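Local coordinates for type IV secretion system protein VirB11 (Brucella suis, PDB 2GZA) that is an ATPase of the VirB type IV secretion system, of the GSP E family, that binds and hydrolyses ATP and assembles as a hexamer, at residues G47-E52 with Y60-L65; I102-P107 with I115-R120; F24-L29 with I71-A76; D202-T207 with H219-H224. One frame throughout, in Å; residues are numbered along the deposited sequence.

Interactions 1, 2 and 3 lie in the N-terminal third of the chain, and interaction 4 belongs to the nucleotide-binding part. Interactions 1 and 2 are two hairpins of one six-stranded antiparallel sheet, their centres 14 Å apart and their nearest atoms about 7 Å apart. Interaction 3, whose 41-residue loop encloses interaction 1, packs two helices beside this sheet and touches both hairpins through Pro28, Leu29, Ile71, Leu73 and Gly74. Interaction 4 follows last along the chain, in a parallel sheet. It meets interaction 1 through Phe50 and Asn221 and interaction 2 through Thr118 and Arg204, so the antiparallel sheet lies between interactions 3 and 4, whose centres are 22 Å apart.

Interaction 1: G47-E52 with Y60-L65; sequences GEVFCE and YAVPNL
Val49 is the apolar centre of this contact, and its two methyls divide the work. Val49 CG1 lies 3.4 Å from Val62 CG2 and 4.0 Å from Leu65 CD2, the leucine side chain passing it at about a right angle. Val49 CG2 turns instead to Tyr60, approaching CB at 3.9 Å and sitting at the edge of the ring near its plane. A second neighbour on that edge is Cys51, whose SG is 3.5 Å from Tyr60 CE1; the sulfur lies 82° off the ring normal, an edge-on sulfur-aromatic contact. Trp32 of helix 30-34 packs against Val49, Cys51, Val62 and Tyr60.

The two segments form the open end of a beta hairpin made of strands 48-52 and 57-61, at the outer border of the antiparallel sheet. Val49 and Tyr60 are a hydrogen-bonded pair, with Val49 N to Tyr60 O at 2.9 Å and Tyr60 N to Val49 O at 3.0 Å. Glu48 and Ala61 follow as a non-hydrogen-bonded pair.

Beyond them the pairing becomes less regular. Val62 N gives a 2.8 Å bond to Gly47 O, but comes from above the carbonyl plane, 47° out of it. Gly47 N then reaches Leu65 O at 3.0 Å with an N-H...O angle of 135°, tying the chain after the strand back to residue 47.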
loop_
_atom_site.group_PDB
_atom_site.type_symbol
_atom_site.label_atom_id
_atom_site.label_comp_id
_atom_site.label_asym_id
_atom_site.label_seq_id
_atom_site.Cartn_x
_atom_site.Cartn_y
_atom_site.Cartn_z
ATOM N N GLY C 47 -28.296 46.635 0.116
ATOM C CA GLY C 47 -28.102 48.037 -0.222
ATOM C C GLY C 47 -26.973 48.363 -1.181
ATOM O O GLY C 47 -26.842 49.508 -1.601
ATOM N N GLU C 48 -26.154 47.379 -1.536
ATOM C CA GLU C 48 -25.039 47.660 -2.433
ATOM C C GLU C 48 -24.763 46.574 -3.456
ATOM O O GLU C 48 -25.172 45.425 -3.291
ATOM C CB GLU C 48 -23.761 48.028 -1.655
ATOM C CG GLU C 48 -23.557 47.328 -0.321
ATOM C CD GLU C 48 -22.089 47.188 0.035
ATOM O OE1 GLU C 48 -21.569 48.028 0.798
ATOM O OE2 GLU C 48 -21.446 46.240 -0.456
ATOM N N VAL C 49 -24.103 46.972 -4.539
ATOM C CA VAL C 49 -23.578 46.031 -5.514
ATOM C C VAL C 49 -22.130 46.383 -5.836
ATOM O O VAL C 49 -21.740 47.551 -5.799
ATOM C CB VAL C 49 -24.440 45.936 -6.817
ATOM C CG1 VAL C 49 -25.904 46.178 -6.533
ATOM C CG2 VAL C 49 -23.947 46.883 -7.891
ATOM N N PHE C 50 -21.336 45.360 -6.115
ATOM C CA PHE C 50 -19.998 45.547 -6.639
ATOM C C PHE C 50 -19.904 44.860 -7.990
ATOM O O PHE C 50 -20.276 43.692 -8.120
ATOM C CB PHE C 50 -18.944 45.001 -5.672
ATOM C CG PHE C 50 -18.556 45.959 -4.592
ATOM C CD1 PHE C 50 -19.256 46.002 -3.391
ATOM C CD2 PHE C 50 -17.492 46.825 -4.770
ATOM C CE1 PHE C 50 -18.894 46.889 -2.392
ATOM C CE2 PHE C 50 -17.128 47.718 -3.769
ATOM C CZ PHE C 50 -17.830 47.744 -2.577
ATOM N N CYS C 51 -19.436 45.585 -8.997
ATOM C CA CYS C 51 -19.276 44.999 -10.324
ATOM C C CYS C 51 -17.858 45.116 -10.869
ATOM O O CYS C 51 -17.156 46.091 -10.612
ATOM C CB CYS C 51 -20.315 45.544 -11.311
ATOM S SG CYS C 51 -20.114 47.268 -11.751
ATOM N N GLU C 52 -17.440 44.086 -11.594
ATOM C CA GLU C 52 -16.122 44.036 -12.204
ATOM C C GLU C 52 -16.193 44.606 -13.617
ATOM O O GLU C 52 -16.840 44.025 -14.497
ATOM C CB GLU C 52 -15.599 42.597 -12.228
ATOM C CG GLU C 52 -14.363 42.393 -13.095
ATOM C CD GLU C 52 -13.704 41.043 -12.884
ATOM O OE1 GLU C 52 -13.397 40.700 -11.722
ATOM O OE2 GLU C 52 -13.473 40.329 -13.886
ATOM N N TYR C 60 -21.679 50.518 -6.246
ATOM C CA TYR C 60 -22.943 51.199 -6.532
ATOM C C TYR C 60 -23.945 50.998 -5.411
ATOM O O TYR C 60 -24.142 49.883 -4.922
ATOM C CB TYR C 60 -23.541 50.733 -7.856
ATOM C CG TYR C 60 -22.701 51.088 -9.052
ATOM C CD1 TYR C 60 -21.877 50.139 -9.648
ATOM C CD2 TYR C 60 -22.709 52.379 -9.580
ATOM C CE1 TYR C 60 -21.096 50.457 -10.746
ATOM C CE2 TYR C 60 -21.925 52.705 -10.683
ATOM C CZ TYR C 60 -21.124 51.735 -11.258
ATOM O OH TYR C 60 -20.346 52.038 -12.341
ATOM N N ALA C 61 -24.576 52.091 -5.006
ATOM C CA ALA C 61 -25.574 52.055 -3.952
ATOM C C ALA C 61 -26.959 51.776 -4.518
ATOM O O ALA C 61 -27.462 52.515 -5.376
ATOM C CB ALA C 61 -25.553 53.349 -3.154
ATOM N N VAL C 62 -27.565 50.697 -4.030
ATOM C CA VAL C 62 -28.893 50.294 -4.467
ATOM C C VAL C 62 -29.756 50.089 -3.229
ATOM O O VAL C 62 -29.855 48.974 -2.719
ATOM C CB VAL C 62 -28.858 49.003 -5.301
ATOM C CG1 VAL C 62 -30.187 48.804 -6.018
ATOM C CG2 VAL C 62 -27.719 49.052 -6.295
ATOM N N PRO C 63 -30.357 51.177 -2.715
ATOM C CA PRO C 63 -31.157 51.035 -1.490
ATOM C C PRO C 63 -32.381 50.123 -1.599
ATOM O O PRO C 63 -32.701 49.441 -0.627
ATOM C CB PRO C 63 -31.536 52.481 -1.134
ATOM C CG PRO C 63 -30.539 53.334 -1.878
ATOM C CD PRO C 63 -30.289 52.580 -3.157
ATOM N N ASN C 64 -33.040 50.086 -2.760
ATOM C CA ASN C 64 -34.218 49.241 -2.932
ATOM C C ASN C 64 -33.861 47.753 -3.134
ATOM O O ASN C 64 -34.533 47.022 -3.877
ATOM C CB ASN C 64 -35.128 49.828 -4.030
ATOM C CG ASN C 64 -35.561 51.280 -3.716
ATOM O OD1 ASN C 64 -36.193 51.555 -2.685
ATOM N ND2 ASN C 64 -35.222 52.205 -4.615
ATOM N N LEU C 65 -32.802 47.326 -2.433
ATOM C CA LEU C 65 -32.283 45.968 -2.501
ATOM C C LEU C 65 -32.033 45.483 -1.067
ATOM O O LEU C 65 -30.892 45.350 -0.622
ATOM C CB LEU C 65 -30.992 45.951 -3.332
ATOM C CG LEU C 65 -30.321 44.633 -3.707
ATOM C CD1 LEU C 65 -31.134 43.889 -4.753
ATOM C CD2 LEU C 65 -28.927 44.916 -4.223
#

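Interaction 2: I102-P107 with I115-R120; sequences IQIVRP and ISVTIR
Ile115 and Ile102 bury the most surface here, and they anchor opposite ends of the strand pair. Ile115 sends its two branches to different partners. With chi1 of -52°, Ile115 CG2 is anti to the backbone N and lies 3.5 Å from Val105 O and 3.8 Å from Ile104 CG2. The longer arm carries Ile115 CD1 to the beginning of the loop, where it lies 3.7 Å from Arg106 CB.

Ile102 runs side by side with Ile119, both pointing the same way. Its extended chain (chi1 -175°) brings Ile102 CD1 to 3.7 Å from Ile119 CG1 and within looser reach of Val117 CG1. Ile104 and Val117 fill the middle of the same face, also lying alongside each other.

Ser116, next in buried area, belongs to the other face with Gln103, Val105 and Thr118. One water there is held at 2.9 Å by Ser116 OG, and also by Thr118 OG1 and Gln103 O; it donates to the carbonyl, linking both strands.

Four backbone N-H...O bonds join Gln103 with Thr118 and Val105 with Ser116, reciprocally in each pair. The axes of the short segments 102-105 and 116-120 run at 174° to one another, 4.7 Å apart at closest approach, as expected for an antiparallel beta hairpin.

Strand 116-120 continues the sheet by pairing with strand 40-43, and strand 101-105 does so with strand 91-95. Helix 67-81 covers the isoleucine face, while Arg250 and Met251 approach Gln103 on the other.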
loop_
_atom_site.group_PDB
_atom_site.type_symbol
_atom_site.label_atom_id
_atom_site.label_comp_id
_atom_site.label_asym_id
_atom_site.label_seq_id
_atom_site.Cartn_x
_atom_site.Cartn_y
_atom_site.Cartn_z
ATOM N N ILE C 102 -24.388 31.675 -10.944
ATOM C CA ILE C 102 -24.698 32.402 -9.728
ATOM C C ILE C 102 -24.363 31.579 -8.483
ATOM O O ILE C 102 -24.778 30.427 -8.349
ATOM C CB ILE C 102 -26.175 32.914 -9.725
ATOM C CG1 ILE C 102 -26.457 33.776 -8.491
ATOM C CG2 ILE C 102 -27.163 31.759 -9.849
ATOM C CD1 ILE C 102 -27.750 34.571 -8.566
ATOM N N GLN C 103 -23.581 32.173 -7.593
ATOM C CA GLN C 103 -23.335 31.583 -6.294
ATOM C C GLN C 103 -23.969 32.405 -5.202
ATOM O O GLN C 103 -23.778 33.619 -5.129
ATOM C CB GLN C 103 -21.856 31.365 -6.032
ATOM C CG GLN C 103 -21.496 29.898 -6.052
ATOM C CD GLN C 103 -21.470 29.277 -4.668
ATOM O OE1 GLN C 103 -21.193 28.088 -4.518
ATOM N NE2 GLN C 103 -21.738 30.082 -3.638
ATOM N N ILE C 104 -24.750 31.728 -4.372
ATOM C CA ILE C 104 -25.434 32.368 -3.263
ATOM C C ILE C 104 -25.093 31.697 -1.939
ATOM O O ILE C 104 -25.206 30.476 -1.789
ATOM C CB ILE C 104 -26.969 32.429 -3.465
ATOM C CG1 ILE C 104 -27.310 33.158 -4.772
ATOM C CG2 ILE C 104 -27.639 33.122 -2.271
ATOM C CD1 ILE C 104 -28.790 33.305 -5.051
ATOM N N VAL C 105 -24.650 32.515 -0.991
ATOM C CA VAL C 105 -24.430 32.078 0.381
ATOM C C VAL C 105 -25.362 32.860 1.298
ATOM O O VAL C 105 -25.429 34.086 1.220
ATOM C CB VAL C 105 -22.973 32.296 0.837
ATOM C CG1 VAL C 105 -22.691 31.516 2.125
ATOM C CG2 VAL C 105 -22.005 31.895 -0.253
ATOM N N ARG C 106 -26.088 32.146 2.156
ATOM C CA ARG C 106 -26.988 32.788 3.115
ATOM C C ARG C 106 -26.551 32.609 4.592
ATOM O O ARG C 106 -25.744 31.729 4.890
ATOM C CB ARG C 106 -28.456 32.401 2.867
ATOM C CG ARG C 106 -28.825 30.980 3.197
ATOM C CD ARG C 106 -30.268 30.891 3.657
ATOM N NE ARG C 106 -30.385 31.070 5.107
ATOM C CZ ARG C 106 -31.510 31.359 5.750
ATOM N NH1 ARG C 106 -32.648 31.515 5.084
ATOM N NH2 ARG C 106 -31.497 31.498 7.069
ATOM N N PRO C 107 -27.069 33.473 5.494
ATOM C CA PRO C 107 -26.779 33.813 6.896
ATOM C C PRO C 107 -26.222 32.860 7.970
ATOM O O PRO C 107 -25.612 33.363 8.919
ATOM C CB PRO C 107 -28.084 34.411 7.369
ATOM C CG PRO C 107 -28.469 35.196 6.226
ATOM C CD PRO C 107 -28.148 34.348 5.012
ATOM N N ILE C 115 -26.661 38.603 2.675
ATOM C CA ILE C 115 -26.627 37.507 1.715
ATOM C C ILE C 115 -25.504 37.817 0.733
ATOM O O ILE C 115 -25.330 38.970 0.335
ATOM C CB ILE C 115 -27.953 37.387 0.936
ATOM C CG1 ILE C 115 -29.151 37.320 1.890
ATOM C CG2 ILE C 115 -27.917 36.214 -0.056
ATOM C CD1 ILE C 115 -29.343 35.996 2.588
ATOM N N SER C 116 -24.743 36.801 0.348
ATOM C CA SER C 116 -23.722 36.985 -0.678
ATOM C C SER C 116 -24.158 36.409 -2.014
ATOM O O SER C 116 -24.478 35.221 -2.121
ATOM C CB SER C 116 -22.374 36.379 -0.266
ATOM O OG SER C 116 -21.413 36.574 -1.291
ATOM N N VAL C 117 -24.158 37.267 -3.030
ATOM C CA VAL C 117 -24.505 36.885 -4.391
ATOM C C VAL C 117 -23.324 37.167 -5.305
ATOM O O VAL C 117 -22.736 38.247 -5.251
ATOM C CB VAL C 117 -25.775 37.643 -4.883
ATOM C CG1 VAL C 117 -25.921 37.596 -6.399
ATOM C CG2 VAL C 117 -27.010 37.069 -4.237
ATOM N N THR C 118 -22.965 36.191 -6.124
ATOM C CA THR C 118 -21.974 36.422 -7.164
ATOM C C THR C 118 -22.476 35.890 -8.491
ATOM O O THR C 118 -22.766 34.705 -8.632
ATOM C CB THR C 118 -20.623 35.816 -6.816
ATOM O OG1 THR C 118 -20.201 36.319 -5.545
ATOM C CG2 THR C 118 -19.601 36.191 -7.890
ATOM N N ILE C 119 -22.588 36.788 -9.458
ATOM C CA ILE C 119 -23.088 36.438 -10.773
ATOM C C ILE C 119 -21.971 36.551 -11.798
ATOM O O ILE C 119 -21.454 37.637 -12.063
ATOM C CB ILE C 119 -24.332 37.300 -11.151
ATOM C CG1 ILE C 119 -25.480 37.020 -10.175
ATOM C CG2 ILE C 119 -24.771 37.034 -12.583
ATOM C CD1 ILE C 119 -26.581 38.061 -10.165
ATOM N N ARG C 120 -21.595 35.402 -12.337
ATOM C CA ARG C 120 -20.619 35.331 -13.404
ATOM C C ARG C 120 -21.355 35.466 -14.722
ATOM O O ARG C 120 -22.399 34.853 -14.926
ATOM C CB ARG C 120 -19.852 34.010 -13.343
HETATM O O HOH W 1 -21.559 34.707 -3.555
#

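Interaction 3: F24-L29 with I71-A76; sequences FHLEPL and ISLGTA
His25 carries most of this helix-to-helix contact, its side chain lying against Ser72, Leu73 and Ala76. Ser72 CB sits over one face of the imidazole, 3.9 Å from the ring centroid and 23° off the normal, a CH-pi contact displaced toward the ND1-CE1 side. His25 CD2 approaches Ala76 CB at 3.7 Å from an oblique direction. Nearer the backbone, His25 CB rests 3.8 Å from Leu73 CA, the closest point between this side chain and Leu73.

A second patch joins the leucines. Leu73 CD1 meets Leu26 CD2 at 3.7 Å, the two side chains crossing at about a right angle. Leu73 reaches there because its CG is anti to the backbone N (chi1 170°), which directs the branch to Leu26.

Phe24 CD2 lies over the imidazole face opposite Ser72, also offset toward the rim. In the second shell, Ser72 OG is bonded to Glu68 O, one turn earlier, while Ser72 O accepts from Ala76 N and, at 2.9 Å, from Thr75 OG1.

The contact packs the end of helix 13-26 on helix 67-81. Leu73 and Leu29 extend from it to strand 116-120, at Val117 and Ile119 respectively.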
loop_
_atom_site.group_PDB
_atom_site.type_symbol
_atom_site.label_atom_id
_atom_site.label_comp_id
_atom_site.label_asym_id
_atom_site.label_seq_id
_atom_site.Cartn_x
_atom_site.Cartn_y
_atom_site.Cartn_z
ATOM N N PHE C 24 -37.860 38.154 -11.972
ATOM C CA PHE C 24 -38.571 39.125 -11.155
ATOM C C PHE C 24 -37.681 39.624 -10.025
ATOM O O PHE C 24 -37.558 40.831 -9.818
ATOM C CB PHE C 24 -39.852 38.502 -10.586
ATOM C CG PHE C 24 -40.709 39.462 -9.808
ATOM C CD1 PHE C 24 -41.655 40.251 -10.455
ATOM C CD2 PHE C 24 -40.585 39.564 -8.420
ATOM C CE1 PHE C 24 -42.451 41.139 -9.739
ATOM C CE2 PHE C 24 -41.379 40.447 -7.697
ATOM C CZ PHE C 24 -42.312 41.237 -8.362
ATOM N N HIS C 25 -37.061 38.691 -9.305
ATOM C CA HIS C 25 -36.174 39.027 -8.199
ATOM C C HIS C 25 -34.795 39.517 -8.657
ATOM O O HIS C 25 -34.021 40.035 -7.845
ATOM C CB HIS C 25 -36.058 37.856 -7.205
ATOM C CG HIS C 25 -37.372 37.396 -6.661
ATOM N ND1 HIS C 25 -38.152 38.174 -5.840
ATOM C CD2 HIS C 25 -38.046 36.235 -6.826
ATOM C CE1 HIS C 25 -39.251 37.519 -5.527
ATOM N NE2 HIS C 25 -39.212 36.339 -6.114
ATOM N N LEU C 26 -34.499 39.358 -9.945
ATOM C CA LEU C 26 -33.263 39.866 -10.523
ATOM C C LEU C 26 -33.369 41.315 -10.982
ATOM O O LEU C 26 -32.361 41.935 -11.307
ATOM C CB LEU C 26 -32.811 38.975 -11.675
ATOM C CG LEU C 26 -32.115 37.683 -11.258
ATOM C CD1 LEU C 26 -31.765 36.879 -12.489
ATOM C CD2 LEU C 26 -30.872 38.008 -10.453
ATOM N N GLU C 27 -34.589 41.846 -10.981
ATOM C CA GLU C 27 -34.896 43.200 -11.463
ATOM C C GLU C 27 -34.023 44.340 -10.943
ATOM O O GLU C 27 -33.642 45.211 -11.723
ATOM C CB GLU C 27 -36.371 43.539 -11.210
ATOM C CG GLU C 27 -37.227 43.614 -12.475
ATOM C CD GLU C 27 -37.085 44.935 -13.218
ATOM O OE1 GLU C 27 -38.091 45.660 -13.345
ATOM O OE2 GLU C 27 -35.976 45.261 -13.674
ATOM N N PRO C 28 -33.725 44.369 -9.626
ATOM C CA PRO C 28 -32.876 45.461 -9.154
ATOM C C PRO C 28 -31.426 45.383 -9.626
ATOM O O PRO C 28 -30.679 46.339 -9.417
ATOM C CB PRO C 28 -32.941 45.330 -7.626
ATOM C CG PRO C 28 -34.066 44.398 -7.340
ATOM C CD PRO C 28 -34.130 43.493 -8.509
ATOM N N LEU C 29 -31.045 44.271 -10.257
ATOM C CA LEU C 29 -29.691 44.074 -10.792
ATOM C C LEU C 29 -29.660 44.169 -12.317
ATOM O O LEU C 29 -28.609 43.993 -12.945
ATOM C CB LEU C 29 -29.114 42.733 -10.317
ATOM C CG LEU C 29 -28.984 42.537 -8.800
ATOM C CD1 LEU C 29 -28.484 41.143 -8.456
ATOM C CD2 LEU C 29 -28.093 43.606 -8.171
ATOM N N ILE C 71 -33.209 37.152 0.028
ATOM C CA ILE C 71 -33.756 35.897 0.535
ATOM C C ILE C 71 -34.616 35.269 -0.559
ATOM O O ILE C 71 -34.416 34.114 -0.945
ATOM C CB ILE C 71 -34.594 36.113 1.849
ATOM C CG1 ILE C 71 -33.698 36.512 3.033
ATOM C CG2 ILE C 71 -35.438 34.880 2.201
ATOM C CD1 ILE C 71 -32.826 35.392 3.604
ATOM N N SER C 72 -35.556 36.067 -1.059
ATOM C CA SER C 72 -36.467 35.679 -2.131
ATOM C C SER C 72 -35.732 35.295 -3.406
ATOM O O SER C 72 -36.134 34.360 -4.102
ATOM C CB SER C 72 -37.424 36.836 -2.463
ATOM O OG SER C 72 -38.163 37.256 -1.337
ATOM N N LEU C 73 -34.679 36.044 -3.718
ATOM C CA LEU C 73 -33.832 35.754 -4.871
ATOM C C LEU C 73 -33.238 34.362 -4.755
ATOM O O LEU C 73 -33.281 33.595 -5.714
ATOM C CB LEU C 73 -32.734 36.809 -5.025
ATOM C CG LEU C 73 -31.603 36.557 -6.029
ATOM C CD1 LEU C 73 -32.117 36.349 -7.441
ATOM C CD2 LEU C 73 -30.630 37.703 -6.003
ATOM N N GLY C 74 -32.706 34.044 -3.574
ATOM C CA GLY C 74 -32.133 32.731 -3.300
ATOM C C GLY C 74 -33.107 31.602 -3.551
ATOM O O GLY C 74 -32.826 30.684 -4.322
ATOM N N THR C 75 -34.263 31.681 -2.906
ATOM C CA THR C 75 -35.275 30.634 -3.002
ATOM C C THR C 75 -35.733 30.416 -4.440
ATOM O O THR C 75 -35.845 29.279 -4.895
ATOM C CB THR C 75 -36.494 30.919 -2.095
ATOM O OG1 THR C 75 -37.160 32.107 -2.538
ATOM C CG2 THR C 75 -36.059 31.076 -0.636
ATOM N N ALA C 76 -35.977 31.512 -5.153
ATOM C CA ALA C 76 -36.399 31.454 -6.549
ATOM C C ALA C 76 -35.375 30.738 -7.418
ATOM O O ALA C 76 -35.750 29.923 -8.268
ATOM C CB ALA C 76 -36.688 32.849 -7.083
#

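Interaction 4: D202-T207 with H219-H224; sequences DQRLIT and HPNHVH
The extended chain of Arg204 crosses the amide of Asn221 obliquely. Arg204 CG is anti to its backbone N, and the chain runs straight on to NE, which bonds Asn221 OD1 at 3.2 Å. The oxygen lies in the guanidinium plane, while NE is tilted from the carbonyl plane of OD1; the two flat groups are turned 47° apart and the N-H...O angle is only 140°. Asn44 ND2 is a further donor to OD1, and Asn44 OD1 takes Arg204 NH2. Asn221 ND2 also gives to a water that donates to Asp202 O.

Beyond this pair, strands 205-207 and 222-224 run nearly parallel, within the three-stranded parallel sheet 222-226, 205-209 and 255-258 of the P-loop ATPase domain. Leu205 N, Val223 N and Thr207 N bond to Asn221 O, Leu205 O and Val223 O respectively. The Thr207 side chain is about 10 Å from that of Thr189, a predicted ATP-binding residue.

Leu205 CD1 sits over the centre of the His219 ring, 3.6 Å from its centroid, a CH-pi contact. His222 turns differently: its chi1 of 73° aims ND1 at His219 O, 2.6 Å away. Thr207 OG1 and His224 ND1, at the ring edge, share a 2.7 Å hydrogen bond in which either may donate.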
loop_
_atom_site.group_PDB
_atom_site.type_symbol
_atom_site.label_atom_id
_atom_site.label_comp_id
_atom_site.label_asym_id
_atom_site.label_seq_id
_atom_site.Cartn_x
_atom_site.Cartn_y
_atom_site.Cartn_z
ATOM N N ASP C 202 -9.037 48.301 -2.600
ATOM C CA ASP C 202 -9.951 48.114 -3.730
ATOM C C ASP C 202 -10.061 46.661 -4.194
ATOM O O ASP C 202 -10.735 46.361 -5.188
ATOM C CB ASP C 202 -9.551 49.022 -4.902
ATOM C CG ASP C 202 -8.188 48.676 -5.485
ATOM O OD1 ASP C 202 -7.377 48.014 -4.800
ATOM O OD2 ASP C 202 -7.929 49.073 -6.642
ATOM N N GLN C 203 -9.392 45.765 -3.475
ATOM C CA GLN C 203 -9.417 44.345 -3.800
ATOM C C GLN C 203 -10.550 43.634 -3.077
ATOM O O GLN C 203 -10.902 43.987 -1.953
ATOM C CB GLN C 203 -8.078 43.695 -3.469
ATOM C CG GLN C 203 -6.951 44.085 -4.420
ATOM C CD GLN C 203 -5.661 43.317 -4.174
ATOM O OE1 GLN C 203 -5.620 42.367 -3.397
ATOM N NE2 GLN C 203 -4.599 43.733 -4.838
ATOM N N ARG C 204 -11.130 42.638 -3.730
ATOM C CA ARG C 204 -12.237 41.898 -3.153
ATOM C C ARG C 204 -11.717 40.795 -2.227
ATOM O O ARG C 204 -10.926 39.957 -2.654
ATOM C CB ARG C 204 -13.126 41.325 -4.260
ATOM C CG ARG C 204 -14.277 40.481 -3.747
ATOM C CD ARG C 204 -15.297 40.221 -4.821
ATOM N NE ARG C 204 -16.615 39.999 -4.233
ATOM C CZ ARG C 204 -17.295 38.865 -4.320
ATOM N NH1 ARG C 204 -16.802 37.833 -4.991
ATOM N NH2 ARG C 204 -18.481 38.771 -3.755
ATOM N N LEU C 205 -12.169 40.798 -0.972
ATOM C CA LEU C 205 -11.696 39.832 0.029
ATOM C C LEU C 205 -12.814 38.965 0.581
ATOM O O LEU C 205 -13.935 39.422 0.787
ATOM C CB LEU C 205 -10.964 40.524 1.187
ATOM C CG LEU C 205 -9.876 41.552 0.868
ATOM C CD1 LEU C 205 -9.248 42.085 2.147
ATOM C CD2 LEU C 205 -8.815 40.970 -0.028
ATOM N N ILE C 206 -12.493 37.702 0.813
ATOM C CA ILE C 206 -13.415 36.778 1.444
ATOM C C ILE C 206 -12.716 36.101 2.627
ATOM O O ILE C 206 -11.671 35.482 2.459
ATOM C CB ILE C 206 -13.966 35.749 0.424
ATOM C CG1 ILE C 206 -14.662 36.482 -0.742
ATOM C CG2 ILE C 206 -14.904 34.762 1.117
ATOM C CD1 ILE C 206 -15.356 35.597 -1.763
ATOM N N THR C 207 -13.284 36.257 3.822
ATOM C CA THR C 207 -12.743 35.632 5.020
ATOM C C THR C 207 -13.514 34.368 5.314
ATOM O O THR C 207 -14.718 34.315 5.086
ATOM C CB THR C 207 -12.793 36.555 6.264
ATOM O OG1 THR C 207 -14.144 36.945 6.531
ATOM C CG2 THR C 207 -11.938 37.781 6.055
ATOM N N HIS C 219 -11.918 47.672 3.766
ATOM C CA HIS C 219 -12.123 46.919 2.533
ATOM C C HIS C 219 -13.614 46.747 2.243
ATOM O O HIS C 219 -14.183 45.710 2.570
ATOM C CB HIS C 219 -11.448 45.555 2.625
ATOM C CG HIS C 219 -9.958 45.611 2.716
ATOM N ND1 HIS C 219 -9.145 45.593 1.600
ATOM C CD2 HIS C 219 -9.130 45.654 3.789
ATOM C CE1 HIS C 219 -7.883 45.638 1.983
ATOM N NE2 HIS C 219 -7.845 45.679 3.305
ATOM N N PRO C 220 -14.252 47.753 1.610
ATOM C CA PRO C 220 -15.711 47.742 1.410
ATOM C C PRO C 220 -16.228 46.504 0.672
ATOM O O PRO C 220 -17.310 46.014 0.973
ATOM C CB PRO C 220 -15.971 49.005 0.570
ATOM C CG PRO C 220 -14.638 49.388 0.003
ATOM C CD PRO C 220 -13.633 48.953 1.028
ATOM N N ASN C 221 -15.450 46.012 -0.281
ATOM C CA ASN C 221 -15.833 44.849 -1.068
ATOM C C ASN C 221 -15.345 43.562 -0.400
ATOM O O ASN C 221 -14.274 43.051 -0.727
ATOM C CB ASN C 221 -15.288 44.986 -2.499
ATOM C CG ASN C 221 -15.832 43.934 -3.463
ATOM O OD1 ASN C 221 -16.558 43.022 -3.076
ATOM N ND2 ASN C 221 -15.465 44.059 -4.731
ATOM N N HIS C 222 -16.128 43.049 0.545
ATOM C CA HIS C 222 -15.768 41.812 1.236
ATOM C C HIS C 222 -16.976 40.967 1.608
ATOM O O HIS C 222 -18.106 41.464 1.643
ATOM C CB HIS C 222 -14.883 42.084 2.468
ATOM C CG HIS C 222 -15.611 42.693 3.626
ATOM N ND1 HIS C 222 -15.683 44.051 3.828
ATOM C CD2 HIS C 222 -16.306 42.128 4.642
ATOM C CE1 HIS C 222 -16.385 44.299 4.917
ATOM N NE2 HIS C 222 -16.776 43.147 5.428
ATOM N N VAL C 223 -16.718 39.689 1.875
ATOM C CA VAL C 223 -17.735 38.763 2.369
ATOM C C VAL C 223 -17.133 37.950 3.511
ATOM O O VAL C 223 -16.061 37.360 3.347
ATOM C CB VAL C 223 -18.257 37.817 1.241
ATOM C CG1 VAL C 223 -19.221 36.788 1.799
ATOM C CG2 VAL C 223 -18.936 38.616 0.130
ATOM N N HIS C 224 -17.801 37.938 4.662
ATOM C CA HIS C 224 -17.393 37.077 5.773
ATOM C C HIS C 224 -18.169 35.775 5.714
ATOM O O HIS C 224 -19.395 35.779 5.828
ATOM C CB HIS C 224 -17.633 37.740 7.130
ATOM C CG HIS C 224 -16.901 39.027 7.323
ATOM N ND1 HIS C 224 -15.527 39.111 7.311
ATOM C CD2 HIS C 224 -17.354 40.278 7.564
ATOM C CE1 HIS C 224 -15.168 40.363 7.520
ATOM N NE2 HIS C 224 -16.256 41.089 7.681
HETATM O O HOH W 2 -13.326 45.905 -4.735
HETATM O O HOH W 3 -12.639 46.319 -0.931
#